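Local coordinates for protein putative tagatose-6-phosphate ketose/aldose isomerase (Escherichia coli, PDB 3C3J) that is a putative isomerase built from two SIS domains, each an alpha/beta fold around a parallel beta-sheet, at residues T12-E17 with Q353-G358; A206-L211 with A346-L351. All coordinates share one frame; numbering follows the deposited sequence.

Interaction 1 of 2, residues T12-E17 with Q353-G358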
loop_
_atom_site.group_PDB
_atom_site.type_symbol
_atom_site.label_atom_id
_atom_site.label_comp_id
_atom_site.label_asym_id
_atom_site.label_seq_id
_atom_site.Cartn_x
_atom_site.Cartn_y
_atom_site.Cartn_z
ATOM N N THR A 12 4.462 33.045 7.174
ATOM C CA THR A 12 5.566 32.548 6.351
ATOM C C THR A 12 5.626 33.140 4.954
ATOM O O THR A 12 6.627 32.972 4.276
ATOM C CB THR A 12 5.553 31.023 6.164
ATOM O OG1 THR A 12 4.413 30.644 5.389
ATOM C CG2 THR A 12 5.568 30.317 7.517
ATOM N N GLY A 13 4.561 33.789 4.513
ATOM C CA GLY A 13 4.458 34.301 3.148
ATOM C C GLY A 13 4.297 33.242 2.060
ATOM O O GLY A 13 4.435 33.555 0.875
ATOM N N THR A 14 3.991 31.999 2.447
ATOM C CA THR A 14 3.915 30.884 1.511
ATOM C C THR A 14 2.459 30.605 1.132
ATOM O O THR A 14 1.549 30.782 1.944
ATOM C CB THR A 14 4.588 29.582 2.077
ATOM O OG1 THR A 14 3.890 29.106 3.239
ATOM C CG2 THR A 14 6.076 29.837 2.442
ATOM N N TRP A 15 2.250 30.179 -0.104
ATOM C CA TRP A 15 0.952 29.689 -0.546
ATOM C C TRP A 15 0.544 28.464 0.267
ATOM O O TRP A 15 -0.639 28.273 0.529
ATOM C CB TRP A 15 0.977 29.303 -2.031
ATOM C CG TRP A 15 1.161 30.453 -2.958
ATOM C CD1 TRP A 15 2.192 30.655 -3.849
ATOM C CD2 TRP A 15 0.285 31.563 -3.099
ATOM N NE1 TRP A 15 1.995 31.840 -4.529
ATOM C CE2 TRP A 15 0.829 32.408 -4.092
ATOM C CE3 TRP A 15 -0.926 31.922 -2.498
ATOM C CZ2 TRP A 15 0.212 33.596 -4.478
ATOM C CZ3 TRP A 15 -1.544 33.116 -2.898
ATOM C CH2 TRP A 15 -0.973 33.924 -3.879
ATOM N N THR A 16 1.523 27.631 0.636
ATOM C CA THR A 16 1.244 26.387 1.358
ATOM C C THR A 16 0.608 26.705 2.713
ATOM O O THR A 16 -0.398 26.086 3.081
ATOM C CB THR A 16 2.505 25.480 1.463
ATOM O OG1 THR A 16 3.026 25.236 0.143
ATOM C CG2 THR A 16 2.169 24.126 2.109
ATOM N N GLU A 17 1.138 27.704 3.423
ATOM C CA GLU A 17 0.549 28.085 4.701
ATOM C C GLU A 17 -0.869 28.615 4.537
ATOM O O GLU A 17 -1.758 28.260 5.319
ATOM C CB GLU A 17 1.397 29.112 5.453
ATOM C CG GLU A 17 0.747 29.477 6.773
ATOM C CD GLU A 17 1.505 30.506 7.576
ATOM O OE1 GLU A 17 2.472 31.107 7.044
ATOM O OE2 GLU A 17 1.103 30.724 8.738
ATOM N N GLN A 353 9.373 22.188 8.840
ATOM C CA GLN A 353 10.635 21.509 8.579
ATOM C C GLN A 353 11.291 22.066 7.308
ATOM O O GLN A 353 12.497 22.302 7.280
ATOM C CB GLN A 353 10.420 19.998 8.436
ATOM C CG GLN A 353 10.041 19.297 9.739
ATOM C CD GLN A 353 11.142 19.354 10.778
ATOM O OE1 GLN A 353 11.022 20.042 11.799
ATOM N NE2 GLN A 353 12.232 18.666 10.507
ATOM N N SER A 354 10.490 22.267 6.265
ATOM C CA SER A 354 10.967 22.775 4.982
ATOM C C SER A 354 11.579 24.158 5.163
ATOM O O SER A 354 12.699 24.432 4.711
ATOM C CB SER A 354 9.796 22.857 4.001
ATOM O OG SER A 354 10.185 23.320 2.719
ATOM N N LEU A 355 10.837 25.035 5.827
ATOM C CA LEU A 355 11.306 26.395 6.040
ATOM C C LEU A 355 12.536 26.422 6.933
ATOM O O LEU A 355 13.493 27.162 6.653
ATOM C CB LEU A 355 10.190 27.242 6.638
ATOM C CG LEU A 355 9.116 27.608 5.618
ATOM C CD1 LEU A 355 7.942 28.268 6.292
ATOM C CD2 LEU A 355 9.705 28.502 4.517
ATOM N N HIS A 356 12.523 25.613 7.993
ATOM C CA HIS A 356 13.643 25.541 8.944
ATOM C C HIS A 356 14.960 25.150 8.279
ATOM O O HIS A 356 16.032 25.622 8.670
ATOM C CB HIS A 356 13.320 24.561 10.061
ATOM C CG HIS A 356 14.372 24.479 11.117
ATOM N ND1 HIS A 356 14.468 25.397 12.140
ATOM C CD2 HIS A 356 15.369 23.585 11.316
ATOM C CE1 HIS A 356 15.484 25.075 12.924
ATOM N NE2 HIS A 356 16.050 23.983 12.442
HETATM N N MSE A 357 14.894 24.290 7.274
HETATM C CA MSE A 357 16.103 23.900 6.565
HETATM C C MSE A 357 16.443 24.835 5.398
HETATM O O MSE A 357 17.320 24.517 4.597
HETATM C CB MSE A 357 15.962 22.472 6.053
HETATM C CG MSE A 357 14.990 22.333 4.905
HETATM SE SE MSE A 357 15.055 20.533 4.124
HETATM C CE MSE A 357 16.844 20.668 3.263
ATOM N N GLY A 358 15.738 25.955 5.267
ATOM C CA GLY A 358 16.062 26.939 4.234
ATOM C C GLY A 358 15.497 26.643 2.855
ATOM O O GLY A 358 15.894 27.263 1.861
#
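T12 and L355 meet through their methyl groups, T12 CG2 lying 3.4 Å from L355 CD1, a tight approach for two carbons. The same CD1 methyl of L355 also reaches T12 CB, at 3.6 Å, so the leucine branch bears on the hydrocarbon side of the threonine while the two side chains cross at a slant. Rotation about CA-CB of T12 (chi1 67°) gives its two branches different tasks: CG2, anti to the carbonyl carbon, is offered to the leucine, and OG1 is left to the polar network of its own segment. A looser touch, 4.4 Å between T14 CG2 and L355 CD2, brings in the second leucine methyl.

Behind this apolar surface the hydroxyls form a chain of bonds. T14 OG1, at the N-cap of the helix that starts at W15, accepts from the backbone N of E17 and donates to T12 OG1 at 2.7 Å. T12 OG1 also accepts from T14 N, closing an ST turn, and donates in turn to E17 OE1 at 2.6 Å. The glutamate is fully extended (chi1 -180°), which carries its carboxylate back to the residues preceding the helix. There E17 OE1 accepts from T12 N on its syn lone pair at 2.8 Å and from T12 OG1 on the anti side, tilted 22° out of the carboxylate plane, while OE2 forms a salt bridge with R21.

Across the contact, G358, at positive phi, ends the partner helix in a Schellman motif, and P361 also packs on L355. The chemistry is thus divided: the segments meet through carbon atoms alone, the two methyls of L355 against CB and CG2 of T12 and, more loosely, CG2 of T14, whereas hydrogen bonds within 12-17 fix the rotation of both threonines.

Interaction 2 of 2, residues A206-L211 with A346-L351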
loop_
_atom_site.group_PDB
_atom_site.type_symbol
_atom_site.label_atom_id
_atom_site.label_comp_id
_atom_site.label_asym_id
_atom_site.label_seq_id
_atom_site.Cartn_x
_atom_site.Cartn_y
_atom_site.Cartn_z
ATOM N N ALA A 206 -9.449 24.860 15.649
ATOM C CA ALA A 206 -8.824 24.895 17.000
ATOM C C ALA A 206 -7.377 24.363 17.013
ATOM O O ALA A 206 -6.512 24.889 17.750
ATOM C CB ALA A 206 -9.683 24.141 18.018
ATOM N N ILE A 207 -7.117 23.319 16.210
ATOM C CA ILE A 207 -5.780 22.754 16.112
ATOM C C ILE A 207 -4.851 23.814 15.529
ATOM O O ILE A 207 -3.810 24.135 16.104
ATOM C CB ILE A 207 -5.734 21.452 15.254
ATOM C CG1 ILE A 207 -6.435 20.289 16.009
ATOM C CG2 ILE A 207 -4.273 21.088 14.916
ATOM C CD1 ILE A 207 -6.750 19.043 15.182
ATOM N N LEU A 208 -5.250 24.393 14.416
ATOM C CA LEU A 208 -4.420 25.408 13.772
ATOM C C LEU A 208 -4.178 26.593 14.719
ATOM O O LEU A 208 -3.074 27.078 14.835
ATOM C CB LEU A 208 -5.090 25.880 12.488
ATOM C CG LEU A 208 -5.154 24.851 11.351
ATOM C CD1 LEU A 208 -5.832 25.478 10.112
ATOM C CD2 LEU A 208 -3.762 24.265 11.017
ATOM N N THR A 209 -5.224 27.042 15.395
ATOM C CA THR A 209 -5.088 28.105 16.400
ATOM C C THR A 209 -4.111 27.715 17.514
ATOM O O THR A 209 -3.263 28.529 17.937
ATOM C CB THR A 209 -6.455 28.484 16.980
ATOM O OG1 THR A 209 -7.296 28.973 15.922
ATOM C CG2 THR A 209 -6.310 29.554 18.042
ATOM N N SER A 210 -4.191 26.469 17.961
ATOM C CA SER A 210 -3.302 25.965 19.009
ATOM C C SER A 210 -1.825 25.977 18.620
ATOM O O SER A 210 -0.969 25.987 19.493
ATOM C CB SER A 210 -3.709 24.556 19.448
ATOM O OG SER A 210 -3.241 23.563 18.549
ATOM N N LEU A 211 -1.538 25.962 17.321
ATOM C CA LEU A 211 -0.178 25.997 16.812
ATOM C C LEU A 211 0.361 27.419 16.603
ATOM O O LEU A 211 1.513 27.593 16.195
ATOM C CB LEU A 211 -0.087 25.181 15.507
ATOM C CG LEU A 211 -0.504 23.712 15.715
ATOM C CD1 LEU A 211 -0.564 22.948 14.390
ATOM C CD2 LEU A 211 0.414 23.031 16.715
ATOM N N ALA A 346 0.447 16.969 10.490
ATOM C CA ALA A 346 1.392 16.513 9.483
ATOM C C ALA A 346 1.739 17.591 8.435
ATOM O O ALA A 346 2.914 17.749 8.035
ATOM C CB ALA A 346 0.846 15.251 8.788
ATOM N N GLN A 347 0.724 18.324 7.979
ATOM C CA GLN A 347 0.944 19.365 6.960
ATOM C C GLN A 347 1.800 20.503 7.508
ATOM O O GLN A 347 2.761 20.961 6.866
ATOM C CB GLN A 347 -0.380 19.928 6.463
ATOM C CG GLN A 347 -1.268 18.966 5.682
ATOM C CD GLN A 347 -2.675 19.541 5.494
ATOM O OE1 GLN A 347 -3.071 20.459 6.222
ATOM N NE2 GLN A 347 -3.441 18.987 4.560
ATOM N N THR A 348 1.425 20.962 8.687
ATOM C CA THR A 348 2.090 22.104 9.304
ATOM C C THR A 348 3.484 21.679 9.730
ATOM O O THR A 348 4.416 22.429 9.524
ATOM C CB THR A 348 1.252 22.705 10.458
ATOM O OG1 THR A 348 1.038 21.715 11.473
ATOM C CG2 THR A 348 -0.108 23.165 9.940
ATOM N N PHE A 349 3.660 20.463 10.244
ATOM C CA PHE A 349 5.022 19.955 10.513
ATOM C C PHE A 349 5.941 19.998 9.282
ATOM O O PHE A 349 7.060 20.528 9.330
ATOM C CB PHE A 349 4.975 18.528 11.060
ATOM C CG PHE A 349 6.321 17.950 11.336
ATOM C CD1 PHE A 349 7.132 18.503 12.315
ATOM C CD2 PHE A 349 6.786 16.848 10.645
ATOM C CE1 PHE A 349 8.385 17.965 12.593
ATOM C CE2 PHE A 349 8.036 16.325 10.930
ATOM C CZ PHE A 349 8.825 16.892 11.913
ATOM N N ALA A 350 5.467 19.431 8.171
ATOM C CA ALA A 350 6.245 19.394 6.948
ATOM C C ALA A 350 6.616 20.798 6.431
ATOM O O ALA A 350 7.758 21.032 6.015
ATOM C CB ALA A 350 5.478 18.565 5.867
ATOM N N LEU A 351 5.661 21.723 6.476
ATOM C CA LEU A 351 5.891 23.098 6.026
ATOM C C LEU A 351 7.032 23.744 6.837
ATOM O O LEU A 351 7.939 24.355 6.255
ATOM C CB LEU A 351 4.600 23.907 6.144
ATOM C CG LEU A 351 4.674 25.421 5.896
ATOM C CD1 LEU A 351 5.052 25.775 4.453
ATOM C CD2 LEU A 351 3.409 26.108 6.359
#
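T348 meets L208 in the last turn of helix 198-210 and L211 just beyond it. Along the segment, the I207 side chain packs on C341, M344 and Y345, on the part of helix 335-356 just before residues 346-351.

L208 touches with one branch. Its CB does not point at the partner helix; with CD1 of L208 extended (chi2 -179°), it is the other branch, L208 CD2, that comes to 4.0 Å from T348 CG2, an apolar methyl contact. S210 then turns back on its own helix: S210 OG donates to I207 O at 2.6 Å, lying in the carbonyl plane on a lone pair, so the serine hydroxyl is tied down within the turn. At L211, the first residue past the helix, the CB does face the partner, and CD1 comes to 3.5 Å from T348 OG1. This is a methyl resting against an oxygen whose polar needs are met elsewhere, since T348 OG1 is hydrogen-bonded to the carbonyls of M344 and Y345 within its own helix. With chi1 at 60°, T348 turns OG1 back to those carbonyls and presents CG2 to L208; the threonine is therefore split between the two leucines, one branch to each.

The contact is buried and small. It joins the C-terminal end of helix 198-210 to the long helix 335-356, with I20 of helix 15-21 touching both L208 and T348, V218 from a loop packing on T348, and S242, K245 and L249 of helix 235-249 against A346 and A350.

Overall arrangement
Both contacts use helix 335-356, interaction 2 on residues 346-351 and interaction 1 on the C-terminal turn that follows, with their centres about 12 Å apart. L351 joins them: its CD2 lies 3.7 Å from E17 CB, and its CD1 lies 3.7 Å from T14 OG1 and 3.9 Å from T16 CB, so L351 receives the first turn of helix 15-21 and its N-cap, while the residues before that helix reach on to L355. I20, further along helix 15-21, continues the layer to interaction 2. In sequence, the 206-211 and 346-351 pairing falls between the two segments of interaction 1. Together they bring the residues leading into helix 15-21 and the end of helix 198-210 against helix 335-356.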